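Local coordinates for protein putative short-chain dehydrogenase/reductase (Burkholderia xenovorans, PDB 5K9Z) that probably acts as an NAD(P)-dependent oxidoreductase of the short-chain dehydrogenase/reductase family, acting on CH-OH groups of its substrates, at residues C[174-179]-C[243-248]; C[41-46]-C[80-85]. One frame throughout, in Å; residues are numbered along the deposited sequence.

Interaction 1: C[174-179]-C[243-248]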
loop_
_atom_site.group_PDB
_atom_site.type_symbol
_atom_site.label_atom_id
_atom_site.label_comp_id
_atom_site.label_asym_id
_atom_site.label_seq_id
_atom_site.Cartn_x
_atom_site.Cartn_y
_atom_site.Cartn_z
ATOM N N SER C 174 -1.150 3.031 16.069
ATOM C CA SER C 174 -1.278 4.069 17.083
ATOM C C SER C 174 -0.981 3.505 18.463
ATOM O O SER C 174 -0.191 4.077 19.229
ATOM C CB SER C 174 -2.687 4.660 17.023
ATOM O OG SER C 174 -2.793 5.828 17.807
ATOM N N ALA C 175 -1.595 2.365 18.782
ATOM C CA ALA C 175 -1.361 1.720 20.072
ATOM C C ALA C 175 0.096 1.324 20.235
ATOM O O ALA C 175 0.664 1.445 21.330
ATOM C CB ALA C 175 -2.271 0.500 20.224
ATOM N N ALA C 176 0.720 0.832 19.159
ATOM C CA ALA C 176 2.126 0.463 19.250
ATOM C C ALA C 176 2.976 1.657 19.663
ATOM O O ALA C 176 3.901 1.514 20.469
ATOM C CB ALA C 176 2.622 -0.121 17.919
ATOM N N SER C 177 2.655 2.851 19.153
ATOM C CA SER C 177 3.468 4.021 19.489
ATOM C C SER C 177 3.339 4.385 20.957
ATOM O O SER C 177 4.293 4.925 21.538
ATOM C CB SER C 177 3.085 5.219 18.616
ATOM O OG SER C 177 1.840 5.783 19.012
ATOM N N GLU C 178 2.184 4.095 21.581
ATOM C CA GLU C 178 2.090 4.294 23.026
ATOM C C GLU C 178 2.775 3.174 23.792
ATOM O O GLU C 178 3.553 3.431 24.725
ATOM C CB GLU C 178 0.626 4.391 23.496
ATOM C CG GLU C 178 0.589 4.539 25.046
ATOM C CD GLU C 178 -0.812 4.655 25.650
ATOM O OE1 GLU C 178 -1.787 4.920 24.917
ATOM O OE2 GLU C 178 -0.920 4.494 26.883
ATOM N N LEU C 179 2.511 1.925 23.407
ATOM C CA LEU C 179 2.833 0.805 24.285
ATOM C C LEU C 179 4.257 0.283 24.134
ATOM O O LEU C 179 4.737 -0.427 25.024
ATOM C CB LEU C 179 1.847 -0.341 24.057
ATOM C CG LEU C 179 0.405 -0.010 24.451
ATOM C CD1 LEU C 179 -0.519 -1.109 23.971
ATOM C CD2 LEU C 179 0.285 0.226 25.969
ATOM N N VAL C 243 9.549 -7.089 15.724
ATOM C CA VAL C 243 8.471 -6.826 14.779
ATOM C C VAL C 243 7.349 -6.151 15.562
ATOM O O VAL C 243 6.782 -6.739 16.494
ATOM C CB VAL C 243 7.991 -8.118 14.093
ATOM C CG1 VAL C 243 6.856 -7.822 13.074
ATOM C CG2 VAL C 243 9.175 -8.820 13.398
ATOM N N ASN C 244 7.052 -4.903 15.208
ATOM C CA ASN C 244 6.109 -4.105 15.962
ATOM C C ASN C 244 5.373 -3.178 15.008
ATOM O O ASN C 244 5.972 -2.648 14.073
ATOM C CB ASN C 244 6.820 -3.273 17.056
ATOM C CG ASN C 244 5.845 -2.813 18.136
ATOM O OD1 ASN C 244 4.871 -3.507 18.403
ATOM N ND2 ASN C 244 6.088 -1.649 18.735
ATOM N N ALA C 245 4.075 -2.986 15.262
ATOM C CA ALA C 245 3.194 -2.162 14.437
ATOM C C ALA C 245 3.077 -2.665 13.008
ATOM O O ALA C 245 2.597 -1.937 12.133
ATOM C CB ALA C 245 3.644 -0.700 14.423
ATOM N N HIS C 246 3.475 -3.898 12.751
ATOM C CA HIS C 246 3.572 -4.391 11.380
ATOM C C HIS C 246 2.271 -5.059 10.965
ATOM O O HIS C 246 1.552 -5.619 11.795
ATOM C CB HIS C 246 4.724 -5.392 11.242
ATOM C CG HIS C 246 4.913 -5.921 9.846
ATOM N ND1 HIS C 246 5.136 -5.104 8.759
ATOM C CD2 HIS C 246 4.903 -7.187 9.367
ATOM C CE1 HIS C 246 5.268 -5.845 7.671
ATOM N NE2 HIS C 246 5.135 -7.115 8.012
ATOM N N THR C 247 1.976 -5.002 9.675
ATOM C CA THR C 247 0.842 -5.740 9.117
ATOM C C THR C 247 1.413 -6.862 8.266
ATOM O O THR C 247 1.901 -6.625 7.155
ATOM C CB THR C 247 -0.083 -4.839 8.315
ATOM O OG1 THR C 247 -0.612 -3.831 9.178
ATOM C CG2 THR C 247 -1.266 -5.663 7.725
ATOM N N LEU C 248 1.382 -8.076 8.801
ATOM C CA LEU C 248 1.908 -9.225 8.081
ATOM C C LEU C 248 0.833 -9.712 7.112
ATOM O O LEU C 248 -0.201 -10.238 7.536
ATOM C CB LEU C 248 2.324 -10.309 9.066
ATOM C CG LEU C 248 2.796 -11.649 8.526
ATOM C CD1 LEU C 248 3.801 -11.457 7.418
ATOM C CD2 LEU C 248 3.394 -12.454 9.669
HETATM O O HOH W 1 4.024 -1.342 20.897
#
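Ala245 takes up a left-handed backbone conformation (phi 61°), and this turn swings its methyl group onto that of Ala176 in helix 159-179. One residue earlier, the side chain of Asn244 has its CG nearly opposite the backbone N (chi1 -161°), which sends the carboxamide toward the same helical turn. Ala176 CB is thus met by two neighbours from the segment 243-248. The methyl-to-methyl approach, 3.7 Å from Ala176 CB to Ala245 CB, is the closest, and the small side chains let the backbones come within 5.6 Å, measured between the CA atoms of Ala176 and Ala245. The Asn244 amide flanks the same methyl almost evenly, with ND2 at 3.9 Å and OD1 at 4.1 Å from Ala176 CB.

No direct hydrogen bond crosses the interface. A single water spans it instead: it donates to Ala176 O at 2.9 Å and accepts from Asn244 ND2 at 3.0 Å. The other end of the amide is taken by the backbone N-H of Val186, in the adjacent strand 184-191, so a donor on OD1 and an acceptor on ND2 together settle which way round the amide lies. Leu179 of the same helix packs on Val184 and Val186, while His246 N and Val243 O are both held by the side chain of Asn187. The segment 243-248 is therefore also tied to strand 184-191, as it leads into strand 247-250, the outermost strand of the Rossmann-type sheet within this chain.

Across the junction itself the chemistry is modest: an apolar methyl pair combined with a backbone carbonyl and an amide N-H bridged by one water, so the packing is close but no direct polar bond fixes it.

Interaction 2: C[41-46]-C[80-85]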
loop_
_atom_site.group_PDB
_atom_site.type_symbol
_atom_site.label_atom_id
_atom_site.label_comp_id
_atom_site.label_asym_id
_atom_site.label_seq_id
_atom_site.Cartn_x
_atom_site.Cartn_y
_atom_site.Cartn_z
ATOM N N PHE C 41 -1.229 -21.800 27.373
ATOM C CA PHE C 41 -2.549 -21.861 28.005
ATOM C C PHE C 41 -3.492 -20.928 27.266
ATOM O O PHE C 41 -3.251 -19.720 27.223
ATOM C CB PHE C 41 -2.480 -21.440 29.475
ATOM C CG PHE C 41 -1.625 -22.314 30.325
ATOM C CD1 PHE C 41 -2.146 -23.476 30.880
ATOM C CD2 PHE C 41 -0.321 -21.961 30.610
ATOM C CE1 PHE C 41 -1.374 -24.284 31.684
ATOM C CE2 PHE C 41 0.461 -22.769 31.413
ATOM C CZ PHE C 41 -0.063 -23.935 31.947
ATOM N N VAL C 42 -4.573 -21.469 26.708
ATOM C CA VAL C 42 -5.437 -20.710 25.810
ATOM C C VAL C 42 -6.797 -20.508 26.463
ATOM O O VAL C 42 -7.428 -21.466 26.927
ATOM C CB VAL C 42 -5.585 -21.399 24.444
ATOM C CG1 VAL C 42 -6.483 -20.566 23.533
ATOM C CG2 VAL C 42 -4.193 -21.639 23.798
ATOM N N VAL C 43 -7.248 -19.264 26.485
ATOM C CA VAL C 43 -8.623 -18.933 26.821
ATOM C C VAL C 43 -9.324 -18.659 25.500
ATOM O O VAL C 43 -8.911 -17.767 24.746
ATOM C CB VAL C 43 -8.710 -17.725 27.764
ATOM C CG1 VAL C 43 -10.175 -17.324 27.975
ATOM C CG2 VAL C 43 -8.051 -18.039 29.117
ATOM N N LEU C 44 -10.347 -19.456 25.204
ATOM C CA LEU C 44 -11.111 -19.339 23.967
ATOM C C LEU C 44 -12.320 -18.442 24.185
ATOM O O LEU C 44 -13.208 -18.772 24.980
ATOM C CB LEU C 44 -11.563 -20.720 23.501
ATOM C CG LEU C 44 -10.508 -21.619 22.862
ATOM C CD1 LEU C 44 -9.615 -22.246 23.898
ATOM C CD2 LEU C 44 -11.246 -22.676 22.096
ATOM N N ALA C 45 -12.391 -17.342 23.447
ATOM C CA ALA C 45 -13.486 -16.396 23.599
ATOM C C ALA C 45 -14.326 -16.409 22.334
ATOM O O ALA C 45 -13.784 -16.316 21.225
ATOM C CB ALA C 45 -12.978 -14.983 23.884
ATOM N N ASP C 46 -15.640 -16.543 22.506
ATOM C CA ASP C 46 -16.575 -16.553 21.391
ATOM C C ASP C 46 -17.983 -16.491 21.967
ATOM O O ASP C 46 -18.188 -16.647 23.174
ATOM C CB ASP C 46 -16.389 -17.803 20.521
ATOM C CG ASP C 46 -16.749 -17.565 19.056
ATOM O OD1 ASP C 46 -17.766 -16.906 18.790
ATOM O OD2 ASP C 46 -16.010 -18.029 18.168
ATOM N N ASP C 80 -9.956 -10.547 32.383
ATOM C CA ASP C 80 -9.925 -10.856 33.812
ATOM C C ASP C 80 -9.968 -12.360 34.056
ATOM O O ASP C 80 -9.319 -12.865 34.979
ATOM C CB ASP C 80 -11.084 -10.166 34.544
ATOM C CG ASP C 80 -10.865 -8.670 34.723
ATOM O OD1 ASP C 80 -9.700 -8.220 34.685
ATOM O OD2 ASP C 80 -11.863 -7.944 34.906
ATOM N N GLU C 81 -10.752 -13.087 33.256
ATOM C CA GLU C 81 -10.801 -14.544 33.369
ATOM C C GLU C 81 -9.431 -15.164 33.089
ATOM O O GLU C 81 -8.998 -16.087 33.793
ATOM C CB GLU C 81 -11.838 -15.094 32.383
ATOM C CG GLU C 81 -11.946 -16.602 32.277
ATOM C CD GLU C 81 -12.771 -17.237 33.380
ATOM O OE1 GLU C 81 -13.129 -16.537 34.355
ATOM O OE2 GLU C 81 -13.099 -18.436 33.244
ATOM N N ALA C 82 -8.745 -14.694 32.049
ATOM C CA ALA C 82 -7.389 -15.180 31.802
ATOM C C ALA C 82 -6.487 -14.914 33.006
ATOM O O ALA C 82 -5.756 -15.805 33.450
ATOM C CB ALA C 82 -6.822 -14.545 30.529
ATOM N N LEU C 83 -6.577 -13.715 33.588
ATOM C CA LEU C 83 -5.747 -13.384 34.749
ATOM C C LEU C 83 -6.126 -14.215 35.973
ATOM O O LEU C 83 -5.246 -14.672 36.704
ATOM C CB LEU C 83 -5.863 -11.896 35.070
ATOM C CG LEU C 83 -5.368 -10.922 34.001
ATOM C CD1 LEU C 83 -5.666 -9.502 34.446
ATOM C CD2 LEU C 83 -3.873 -11.106 33.712
ATOM N N ARG C 84 -7.428 -14.426 36.212
ATOM C CA ARG C 84 -7.852 -15.223 37.364
ATOM C C ARG C 84 -7.359 -16.659 37.265
ATOM O O ARG C 84 -6.897 -17.236 38.256
ATOM C CB ARG C 84 -9.382 -15.197 37.489
ATOM C CG ARG C 84 -9.917 -15.949 38.710
ATOM C CD ARG C 84 -11.440 -15.927 38.774
ATOM N NE ARG C 84 -12.058 -16.592 37.635
ATOM C CZ ARG C 84 -12.205 -17.907 37.523
ATOM N NH1 ARG C 84 -11.775 -18.715 38.487
ATOM N NH2 ARG C 84 -12.788 -18.412 36.447
ATOM N N LEU C 85 -7.444 -17.248 36.073
ATOM C CA LEU C 85 -7.058 -18.639 35.853
ATOM C C LEU C 85 -5.544 -18.828 35.837
ATOM O O LEU C 85 -5.037 -19.825 36.357
ATOM C CB LEU C 85 -7.646 -19.132 34.529
ATOM C CG LEU C 85 -9.154 -19.350 34.430
ATOM C CD1 LEU C 85 -9.564 -19.706 33.004
ATOM C CD2 LEU C 85 -9.568 -20.468 35.373
#
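Val43, midway along strand 41-46, is the residue that meets helix 72-86, where it touches Ala82 and Leu85. The strand begins with Phe41, whose ring meets that of His86, just beyond the helical segment, with the planes about 30° apart, and Val42 is turned to the other face of the sheet, against Ala32, Met35 and Ala36.

At Val43 the side chain points to the helix. With chi1 at 174°, CG1 stands opposite the backbone N and CG2 lies beside that N, and it is CG2 that does the touching: it comes to 4.0 Å from Ala82 CB, and equally close (4.0 Å) to Ala82 CA. Leu85, one turn further along, reaches the same branch more loosely, its CD1 standing 4.5 Å from Val43 CG2. The alanine lets the helix settle onto the strand, the CA atoms of Val43 and Ala82 being 6.4 Å apart. At the flank of this apolar patch, Glu81 OE1 accepts from Arg84 NH2 at 2.8 Å in a salt bridge; the oxygen lies in the guanidinium plane but is approached from above the carboxylate plane.

Asp46, last in the segment, accepts a hydrogen bond on OD2 from the backbone N of Ala24 in the glycine-rich turn; in NAD-dependent relatives an acidic residue at the end of the second strand commonly binds the adenosine ribose, and Asp46 may do the same.

Strand 41-46 lies between strands 63-66 and 17-21, with helix 72-86 on one face of the sheet and helix 26-37 on the other.

From the N terminus, strand 17-21 and helix 26-37 precede strand 41-46, which opens interaction 2; after helix 49-58 and strand 63-66, helix 72-86 closes it, with 33 residues between. Strands 91-94 and 141-146 follow, then helix 159-179 opens interaction 1, closed after 63 intervening residues at the approach to strand 247-250. The two loops are in series, neither nested nor crossing. The centres of interactions 1 and 2 lie about 23 Å apart, their nearest atoms about 14 Å. Both reach the same parallel sheet: interaction 2 ties a helix to its second strand from one side, interaction 1 a helix to the turn before the outermost strand within this chain on the other.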